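Local coordinates for probable secreted solute-binding lipoprotein (PDB 3I3V), which probably binds a solute outside the cell, as a lipid-tethered component of a membrane transport system, at residues G99-A104 with M327-D332; R117-F122 with F309-D314. One frame throughout, in Å; residues are numbered along the deposited sequence.

Contact 1. Residues G99-A104 with M327-D332; sequences GRVLPA and MALRTD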
ATOM      1  N   GLY C  99      -4.195 -28.564 -24.716  1.00 49.05           N
ATOM      2  CA  GLY C  99      -4.949 -28.426 -23.484  1.00 45.95           C
ATOM      3  C   GLY C  99      -6.347 -28.074 -23.951  1.00 43.90           C
ATOM      4  O   GLY C  99      -7.335 -28.277 -23.244  1.00 43.40           O
ATOM      5  N   ARG C 100      -6.409 -27.520 -25.160  1.00 41.24           N
ATOM      6  CA  ARG C 100      -7.673 -27.189 -25.802  1.00 39.23           C
ATOM      7  C   ARG C 100      -8.010 -28.431 -26.632  1.00 38.44           C
ATOM      8  O   ARG C 100      -9.128 -28.581 -27.118  1.00 39.45           O
ATOM      9  CB  ARG C 100      -7.517 -25.982 -26.734  1.00 37.60           C
ATOM     10  CG  ARG C 100      -7.522 -24.634 -26.047  1.00 37.36           C
ATOM     11  CD  ARG C 100      -8.914 -24.281 -25.549  1.00 33.70           C
ATOM     12  NE  ARG C 100      -9.839 -24.041 -26.653  1.00 33.75           N
ATOM     13  CZ  ARG C 100     -11.002 -24.670 -26.814  1.00 34.26           C
ATOM     14  NH1 ARG C 100     -11.398 -25.588 -25.943  1.00 32.31           N
ATOM     15  NH2 ARG C 100     -11.770 -24.381 -27.854  1.00 32.87           N
ATOM     16  N   VAL C 101      -7.021 -29.315 -26.767  1.00 37.67           N
ATOM     17  CA  VAL C 101      -7.136 -30.552 -27.541  1.00 37.41           C
ATOM     18  C   VAL C 101      -7.386 -31.798 -26.684  1.00 39.28           C
ATOM     19  O   VAL C 101      -6.743 -31.991 -25.654  1.00 39.56           O
ATOM     20  CB  VAL C 101      -5.838 -30.804 -28.349  1.00 37.68           C
ATOM     21  CG1 VAL C 101      -6.023 -31.992 -29.275  1.00 36.49           C
ATOM     22  CG2 VAL C 101      -5.440 -29.551 -29.123  1.00 36.30           C
ATOM     23  N   LEU C 102      -8.313 -32.647 -27.111  1.00 38.76           N
ATOM     24  CA  LEU C 102      -8.602 -33.874 -26.379  1.00 39.71           C
ATOM     25  C   LEU C 102      -7.313 -34.699 -26.329  1.00 40.82           C
ATOM     26  O   LEU C 102      -6.698 -34.946 -27.362  1.00 43.42           O
ATOM     27  CB  LEU C 102      -9.703 -34.653 -27.105  1.00 40.29           C
ATOM     28  CG  LEU C 102     -11.162 -34.539 -26.643  1.00 40.02           C
ATOM     29  CD1 LEU C 102     -11.377 -33.306 -25.801  1.00 40.09           C
ATOM     30  CD2 LEU C 102     -12.058 -34.535 -27.864  1.00 38.67           C
ATOM     31  N   PRO C 103      -6.888 -35.142 -25.131  1.00 41.69           N
ATOM     32  CA  PRO C 103      -5.657 -35.933 -25.002  1.00 41.08           C
ATOM     33  C   PRO C 103      -5.478 -37.017 -26.061  1.00 41.91           C
ATOM     34  O   PRO C 103      -4.411 -37.130 -26.664  1.00 42.80           O
ATOM     35  CB  PRO C 103      -5.766 -36.500 -23.593  1.00 40.87           C
ATOM     36  CG  PRO C 103      -6.438 -35.395 -22.861  1.00 39.24           C
ATOM     37  CD  PRO C 103      -7.552 -35.017 -23.821  1.00 41.12           C
ATOM     38  N   ALA C 104      -6.517 -37.814 -26.288  1.00 41.48           N
ATOM     39  CA  ALA C 104      -6.448 -38.870 -27.291  1.00 40.53           C
ATOM     40  C   ALA C 104      -6.246 -38.281 -28.692  1.00 39.49           C
ATOM     41  O   ALA C 104      -5.524 -38.842 -29.518  1.00 39.23           O
ATOM     42  CB  ALA C 104      -7.720 -39.710 -27.252  1.00 40.35           C
HETATM   43  N   MSE C 327     -15.964 -32.815 -32.559  1.00 34.49           N
HETATM   44  CA  MSE C 327     -14.676 -32.124 -32.599  1.00 34.81           C
HETATM   45  C   MSE C 327     -13.559 -32.831 -31.852  1.00 33.98           C
HETATM   46  O   MSE C 327     -13.811 -33.644 -30.966  1.00 32.70           O
HETATM   47  CB  MSE C 327     -14.826 -30.712 -32.017  1.00 35.80           C
HETATM   48  CG  MSE C 327     -15.902 -29.866 -32.674  1.00 36.52           C
HETATM   49 SE   MSE C 327     -15.515 -29.480 -34.517  1.00 44.80          SE
HETATM   50  CE  MSE C 327     -14.291 -28.014 -34.243  1.00 39.13           C
ATOM     51  N   ALA C 328     -12.323 -32.501 -32.217  1.00 33.15           N
ATOM     52  CA  ALA C 328     -11.146 -33.067 -31.572  1.00 33.18           C
ATOM     53  C   ALA C 328     -10.700 -32.176 -30.417  1.00 34.05           C
ATOM     54  O   ALA C 328      -9.712 -32.477 -29.758  1.00 36.06           O
ATOM     55  CB  ALA C 328     -10.017 -33.214 -32.570  1.00 30.28           C
ATOM     56  N   LEU C 329     -11.422 -31.079 -30.176  1.00 34.58           N
ATOM     57  CA  LEU C 329     -11.082 -30.161 -29.089  1.00 35.07           C
ATOM     58  C   LEU C 329     -12.146 -30.190 -27.994  1.00 37.44           C
ATOM     59  O   LEU C 329     -13.286 -30.599 -28.231  1.00 38.89           O
ATOM     60  CB  LEU C 329     -10.957 -28.729 -29.622  1.00 34.76           C
ATOM     61  CG  LEU C 329     -10.146 -28.523 -30.905  1.00 33.85           C
ATOM     62  CD1 LEU C 329     -10.179 -27.053 -31.301  1.00 32.68           C
ATOM     63  CD2 LEU C 329      -8.720 -28.987 -30.689  1.00 31.66           C
ATOM     64  N   ARG C 330     -11.776 -29.743 -26.797  1.00 38.71           N
ATOM     65  CA  ARG C 330     -12.709 -29.701 -25.671  1.00 38.76           C
ATOM     66  C   ARG C 330     -13.770 -28.635 -25.907  1.00 37.94           C
ATOM     67  O   ARG C 330     -13.443 -27.510 -26.293  1.00 36.91           O
ATOM     68  CB  ARG C 330     -11.980 -29.345 -24.377  1.00 40.99           C
ATOM     69  CG  ARG C 330     -10.573 -29.872 -24.271  1.00 44.32           C
ATOM     70  CD  ARG C 330     -10.438 -30.879 -23.156  1.00 45.41           C
ATOM     71  NE  ARG C 330      -9.182 -30.682 -22.448  1.00 47.36           N
ATOM     72  CZ  ARG C 330      -8.653 -31.550 -21.597  1.00 49.28           C
ATOM     73  NH1 ARG C 330      -9.274 -32.695 -21.338  1.00 48.21           N
ATOM     74  NH2 ARG C 330      -7.499 -31.270 -21.008  1.00 50.46           N
ATOM     75  N   THR C 331     -15.032 -29.000 -25.673  1.00 37.04           N
ATOM     76  CA  THR C 331     -16.175 -28.094 -25.813  1.00 36.50           C
ATOM     77  C   THR C 331     -17.198 -28.464 -24.746  1.00 39.01           C
ATOM     78  O   THR C 331     -17.100 -29.519 -24.109  1.00 39.13           O
ATOM     79  CB  THR C 331     -16.947 -28.250 -27.140  1.00 33.62           C
ATOM     80  OG1 THR C 331     -16.119 -28.848 -28.133  1.00 40.37           O
ATOM     81  CG2 THR C 331     -17.420 -26.901 -27.627  1.00 34.03           C
ATOM     82  N   ASP C 332     -18.187 -27.594 -24.576  1.00 38.69           N
ATOM     83  CA  ASP C 332     -19.271 -27.815 -23.633  1.00 39.58           C
ATOM     84  C   ASP C 332     -20.526 -27.841 -24.497  1.00 38.27           C
ATOM     85  O   ASP C 332     -21.609 -28.209 -24.040  1.00 38.00           O
ATOM     86  CB  ASP C 332     -19.343 -26.672 -22.609  1.00 42.40           C
ATOM     87  CG  ASP C 332     -18.268 -26.777 -21.530  1.00 46.10           C
ATOM     88  OD1 ASP C 332     -17.961 -25.744 -20.891  1.00 49.48           O
ATOM     89  OD2 ASP C 332     -17.739 -27.891 -21.305  1.00 47.01           O
TER
HETATM   90  O   HOH W   1     -15.112 -24.965 -27.034  1.00 48.00           O
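A single antiparallel beta bridge, with V101 and L329 as its non-hydrogen-bonded pair, joins the loop leading into helix 103-108 to the loop that follows strand 326-327. Two backbone bonds flank it: R330 N gives its hydrogen to R100 O at 2.9 Å, and L102 N reaches A328 O at 3.0 Å. The second bond comes from the N-cap residue, so it joins the start of helix 103-108 to the 327-332 loop.

Two arginines reach across in opposite senses. R100 leaves its backbone pointing away, but bends at chi2 (-72°) and chi3 (-68°) bring the guanidinium back, and NH1 meets R330 O at 2.8 Å in the guanidinium plane. Its NH2 is held by Y311 O, and a water that donates to R330 O lies beside it. R330 returns the grip: NE bonds G99 O at 3.1 Å, nearly straight at 167°, approaching from above the carbonyl plane. At G99 the positive phi suits glycine, since a CB there would press on the preceding carbonyl.

Branched apolar side chains pack beside these bonds. V101 CG2 packs on L329 CD2 at 3.7 Å on the buried side, where L106 also touches V101, while L102 CD1 rests against the aliphatic R330 CD at 3.7 Å.

Contact 2. Residues R117-F122 with F309-D314; sequences RAFPYF and FMYRPD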
ATOM      1  N   ARG C 117       1.854 -33.652 -36.285  1.00 29.94           N
ATOM      2  CA  ARG C 117       1.620 -33.408 -37.702  1.00 29.84           C
ATOM      3  C   ARG C 117       0.773 -32.175 -37.981  1.00 28.95           C
ATOM      4  O   ARG C 117       1.092 -31.381 -38.873  1.00 27.56           O
ATOM      5  CB  ARG C 117       0.956 -34.624 -38.336  1.00 30.24           C
ATOM      6  CG  ARG C 117       1.649 -35.933 -38.037  1.00 30.59           C
ATOM      7  CD  ARG C 117       0.816 -37.078 -38.560  1.00 31.64           C
ATOM      8  NE  ARG C 117       1.233 -38.364 -38.017  1.00 35.08           N
ATOM      9  CZ  ARG C 117       2.137 -39.162 -38.574  1.00 35.28           C
ATOM     10  NH1 ARG C 117       2.732 -38.809 -39.707  1.00 35.42           N
ATOM     11  NH2 ARG C 117       2.432 -40.325 -38.003  1.00 33.80           N
ATOM     12  N   ALA C 118      -0.312 -32.016 -37.226  1.00 29.02           N
ATOM     13  CA  ALA C 118      -1.201 -30.878 -37.432  1.00 29.30           C
ATOM     14  C   ALA C 118      -2.021 -30.509 -36.208  1.00 29.19           C
ATOM     15  O   ALA C 118      -1.982 -31.192 -35.194  1.00 28.44           O
ATOM     16  CB  ALA C 118      -2.138 -31.175 -38.601  1.00 28.63           C
ATOM     17  N   PHE C 119      -2.747 -29.399 -36.305  1.00 30.72           N
ATOM     18  CA  PHE C 119      -3.619 -28.973 -35.220  1.00 30.04           C
ATOM     19  C   PHE C 119      -4.900 -29.781 -35.408  1.00 28.70           C
ATOM     20  O   PHE C 119      -5.553 -29.682 -36.446  1.00 27.65           O
ATOM     21  CB  PHE C 119      -3.949 -27.475 -35.326  1.00 31.97           C
ATOM     22  CG  PHE C 119      -2.843 -26.553 -34.882  1.00 33.29           C
ATOM     23  CD1 PHE C 119      -1.844 -26.167 -35.759  1.00 33.42           C
ATOM     24  CD2 PHE C 119      -2.837 -26.028 -33.593  1.00 35.42           C
ATOM     25  CE1 PHE C 119      -0.856 -25.268 -35.365  1.00 34.68           C
ATOM     26  CE2 PHE C 119      -1.849 -25.128 -33.193  1.00 35.18           C
ATOM     27  CZ  PHE C 119      -0.861 -24.748 -34.080  1.00 32.85           C
ATOM     28  N   PRO C 120      -5.264 -30.604 -34.419  1.00 28.19           N
ATOM     29  CA  PRO C 120      -6.488 -31.390 -34.574  1.00 27.14           C
ATOM     30  C   PRO C 120      -7.702 -30.462 -34.608  1.00 27.02           C
ATOM     31  O   PRO C 120      -7.664 -29.353 -34.072  1.00 25.10           O
ATOM     32  CB  PRO C 120      -6.483 -32.289 -33.337  1.00 25.58           C
ATOM     33  CG  PRO C 120      -5.021 -32.408 -33.003  1.00 27.70           C
ATOM     34  CD  PRO C 120      -4.564 -30.980 -33.185  1.00 29.58           C
ATOM     35  N   TYR C 121      -8.774 -30.903 -35.255  1.00 28.11           N
ATOM     36  CA  TYR C 121      -9.974 -30.082 -35.323  1.00 27.76           C
ATOM     37  C   TYR C 121     -11.228 -30.924 -35.468  1.00 28.85           C
ATOM     38  O   TYR C 121     -12.072 -30.908 -34.582  1.00 29.72           O
ATOM     39  CB  TYR C 121      -9.857 -29.073 -36.468  1.00 26.55           C
ATOM     40  CG  TYR C 121     -10.664 -27.815 -36.234  1.00 26.20           C
ATOM     41  CD1 TYR C 121     -10.530 -27.092 -35.052  1.00 26.18           C
ATOM     42  CD2 TYR C 121     -11.556 -27.348 -37.193  1.00 26.85           C
ATOM     43  CE1 TYR C 121     -11.261 -25.937 -34.830  1.00 27.27           C
ATOM     44  CE2 TYR C 121     -12.294 -26.191 -36.983  1.00 29.31           C
ATOM     45  CZ  TYR C 121     -12.142 -25.489 -35.796  1.00 29.21           C
ATOM     46  OH  TYR C 121     -12.878 -24.350 -35.569  1.00 31.23           O
ATOM     47  N   PHE C 122     -11.353 -31.665 -36.566  1.00 28.29           N
ATOM     48  CA  PHE C 122     -12.535 -32.503 -36.771  1.00 30.94           C
ATOM     49  C   PHE C 122     -12.382 -33.921 -36.230  1.00 31.90           C
ATOM     50  O   PHE C 122     -11.287 -34.495 -36.225  1.00 31.64           O
ATOM     51  CB  PHE C 122     -12.899 -32.550 -38.259  1.00 31.48           C
ATOM     52  CG  PHE C 122     -13.660 -31.343 -38.734  1.00 34.15           C
ATOM     53  CD1 PHE C 122     -13.752 -30.207 -37.940  1.00 32.73           C
ATOM     54  CD2 PHE C 122     -14.287 -31.340 -39.978  1.00 35.13           C
ATOM     55  CE1 PHE C 122     -14.447 -29.089 -38.372  1.00 33.97           C
ATOM     56  CE2 PHE C 122     -14.988 -30.223 -40.418  1.00 36.05           C
ATOM     57  CZ  PHE C 122     -15.067 -29.090 -39.606  1.00 34.62           C
ATOM     58  N   PHE C 309      -8.237 -18.114 -33.673  1.00 36.85           N
ATOM     59  CA  PHE C 309      -9.648 -17.889 -33.992  1.00 35.42           C
ATOM     60  C   PHE C 309     -10.385 -19.234 -34.067  1.00 35.59           C
ATOM     61  O   PHE C 309     -11.277 -19.508 -33.264  1.00 37.43           O
ATOM     62  CB  PHE C 309      -9.757 -17.143 -35.329  1.00 31.81           C
ATOM     63  CG  PHE C 309     -11.168 -16.929 -35.806  1.00 32.65           C
ATOM     64  CD1 PHE C 309     -11.984 -15.972 -35.220  1.00 31.34           C
ATOM     65  CD2 PHE C 309     -11.684 -17.690 -36.851  1.00 32.04           C
ATOM     66  CE1 PHE C 309     -13.287 -15.780 -35.669  1.00 30.16           C
ATOM     67  CE2 PHE C 309     -12.991 -17.505 -37.307  1.00 30.12           C
ATOM     68  CZ  PHE C 309     -13.789 -16.551 -36.717  1.00 30.80           C
HETATM   69  N   MSE C 310      -9.995 -20.072 -35.024  1.00 34.36           N
HETATM   70  CA  MSE C 310     -10.603 -21.389 -35.210  1.00 32.17           C
HETATM   71  C   MSE C 310     -10.669 -22.212 -33.917  1.00 31.25           C
HETATM   72  O   MSE C 310     -11.593 -23.000 -33.727  1.00 26.98           O
HETATM   73  CB  MSE C 310      -9.829 -22.162 -36.279  1.00 35.16           C
HETATM   74  CG  MSE C 310      -9.916 -21.558 -37.665  1.00 35.28           C
HETATM   75 SE   MSE C 310     -11.716 -21.619 -38.354  1.00 43.47          SE
HETATM   76  CE  MSE C 310     -11.494 -20.362 -39.761  1.00 38.97           C
ATOM     77  N   TYR C 311      -9.682 -22.032 -33.038  1.00 32.19           N
ATOM     78  CA  TYR C 311      -9.625 -22.739 -31.757  1.00 32.38           C
ATOM     79  C   TYR C 311     -10.405 -22.029 -30.644  1.00 33.02           C
ATOM     80  O   TYR C 311     -10.502 -22.536 -29.527  1.00 33.99           O
ATOM     81  CB  TYR C 311      -8.171 -22.926 -31.299  1.00 32.53           C
ATOM     82  CG  TYR C 311      -7.571 -24.272 -31.653  1.00 33.38           C
ATOM     83  CD1 TYR C 311      -6.793 -24.971 -30.734  1.00 30.35           C
ATOM     84  CD2 TYR C 311      -7.797 -24.855 -32.899  1.00 32.08           C
ATOM     85  CE1 TYR C 311      -6.261 -26.212 -31.039  1.00 32.19           C
ATOM     86  CE2 TYR C 311      -7.263 -26.101 -33.215  1.00 32.34           C
ATOM     87  CZ  TYR C 311      -6.499 -26.774 -32.281  1.00 32.26           C
ATOM     88  OH  TYR C 311      -5.975 -28.015 -32.580  1.00 31.04           O
ATOM     89  N   ARG C 312     -10.969 -20.862 -30.939  1.00 32.30           N
ATOM     90  CA  ARG C 312     -11.729 -20.131 -29.924  1.00 33.63           C
ATOM     91  C   ARG C 312     -13.038 -20.871 -29.633  1.00 33.96           C
ATOM     92  O   ARG C 312     -13.741 -21.292 -30.554  1.00 36.30           O
ATOM     93  CB  ARG C 312     -12.024 -18.702 -30.405  1.00 32.79           C
ATOM     94  CG  ARG C 312     -12.060 -17.665 -29.282  1.00 32.45           C
ATOM     95  CD  ARG C 312     -11.958 -16.256 -29.845  1.00 28.62           C
ATOM     96  NE  ARG C 312     -13.164 -15.895 -30.573  1.00 27.70           N
ATOM     97  CZ  ARG C 312     -13.200 -15.015 -31.561  1.00 32.15           C
ATOM     98  NH1 ARG C 312     -12.076 -14.407 -31.945  1.00 33.07           N
ATOM     99  NH2 ARG C 312     -14.356 -14.736 -32.158  1.00 31.10           N
ATOM    100  N   PRO C 313     -13.389 -21.024 -28.347  1.00 32.56           N
ATOM    101  CA  PRO C 313     -14.614 -21.719 -27.954  1.00 31.53           C
ATOM    102  C   PRO C 313     -15.895 -21.383 -28.711  1.00 31.73           C
ATOM    103  O   PRO C 313     -16.653 -22.285 -29.063  1.00 33.98           O
ATOM    104  CB  PRO C 313     -14.712 -21.409 -26.470  1.00 31.46           C
ATOM    105  CG  PRO C 313     -13.270 -21.419 -26.061  1.00 30.96           C
ATOM    106  CD  PRO C 313     -12.650 -20.575 -27.155  1.00 30.92           C
ATOM    107  N   ASP C 314     -16.151 -20.106 -28.969  1.00 32.01           N
ATOM    108  CA  ASP C 314     -17.375 -19.727 -29.680  1.00 32.09           C
ATOM    109  C   ASP C 314     -17.391 -20.228 -31.120  1.00 32.57           C
ATOM    110  O   ASP C 314     -18.455 -20.536 -31.669  1.00 30.11           O
ATOM    111  CB  ASP C 314     -17.563 -18.209 -29.683  1.00 31.01           C
ATOM    112  CG  ASP C 314     -16.421 -17.481 -30.349  1.00 30.90           C
ATOM    113  OD1 ASP C 314     -16.686 -16.494 -31.074  1.00 31.09           O
ATOM    114  OD2 ASP C 314     -15.262 -17.888 -30.135  1.00 32.44           O
TER
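Y311 and Y121 each send a phenol hydroxyl across to a backbone carbonyl of the other segment. Y311 OH donates to P120 O at 2.6 Å, in the carbonyl plane and on a lone pair; Y121 OH donates to M310 O, also at 2.6 Å, but tilted from that carbonyl's plane. The two side chains slide past each other in opposite directions, and Y121 CD1 lies 3.9 Å from Y311 CE2. Tyrosine suits both places, because its ring packs in the buried interior while its hydroxyl satisfies a carbonyl of the other segment.

F119 adds an edge-to-face stack: its edge is turned to the face of Y311, with centroids 5.8 Å apart and planes at 89°. The Y311 hydroxyl also lies in the plane of the F119 ring, with OH 3.5 Å from F119 CB. It comes close to P120 CD too; the proline N has no hydrogen and makes no bond. With CG anti to the backbone N (chi1 -153°), the Y121 ring extends to M310, whose CB packs on Y121 CZ at 4.1 Å.

Farther out, R312 follows Y311 at the N-cap of helix 313-323 and grips D314 side-on, NE to OD2 at 2.9 Å and NH2 to OD1; E36 of the same chain forms a second salt bridge with NH2, and D314 makes backbone bonds to a neighbouring subunit. Y121 makes edge-to-face pairs with F290 of strand 289-292 and F319 of helix 313-323, M310 touches Y26 of helix 23-36, and F119 packs on Y91 and L92 of helix 89-93.

In the fold
The centres of contacts 1 and 2 lie about 9 Å apart, on the same side of the chain's centre, and they touch directly. Along the chain the order is 99-104, 117-122, 309-314 and 327-332, so contact 2 lies within the span that contact 1 brings together. A328 N bonds Y121 O, and L329 packs against both Y311 and P120. Helix 103-108 begins in 99-104 and leads toward 117-122; helix 313-323 begins in 309-314 and leads by strand 326-327 into the 327-332 loop. Together the contacts unite parts of the solute-binding protein fold about 190 to 220 residues apart in sequence, next to strand 122-131, which pairs antiparallel with 326-327.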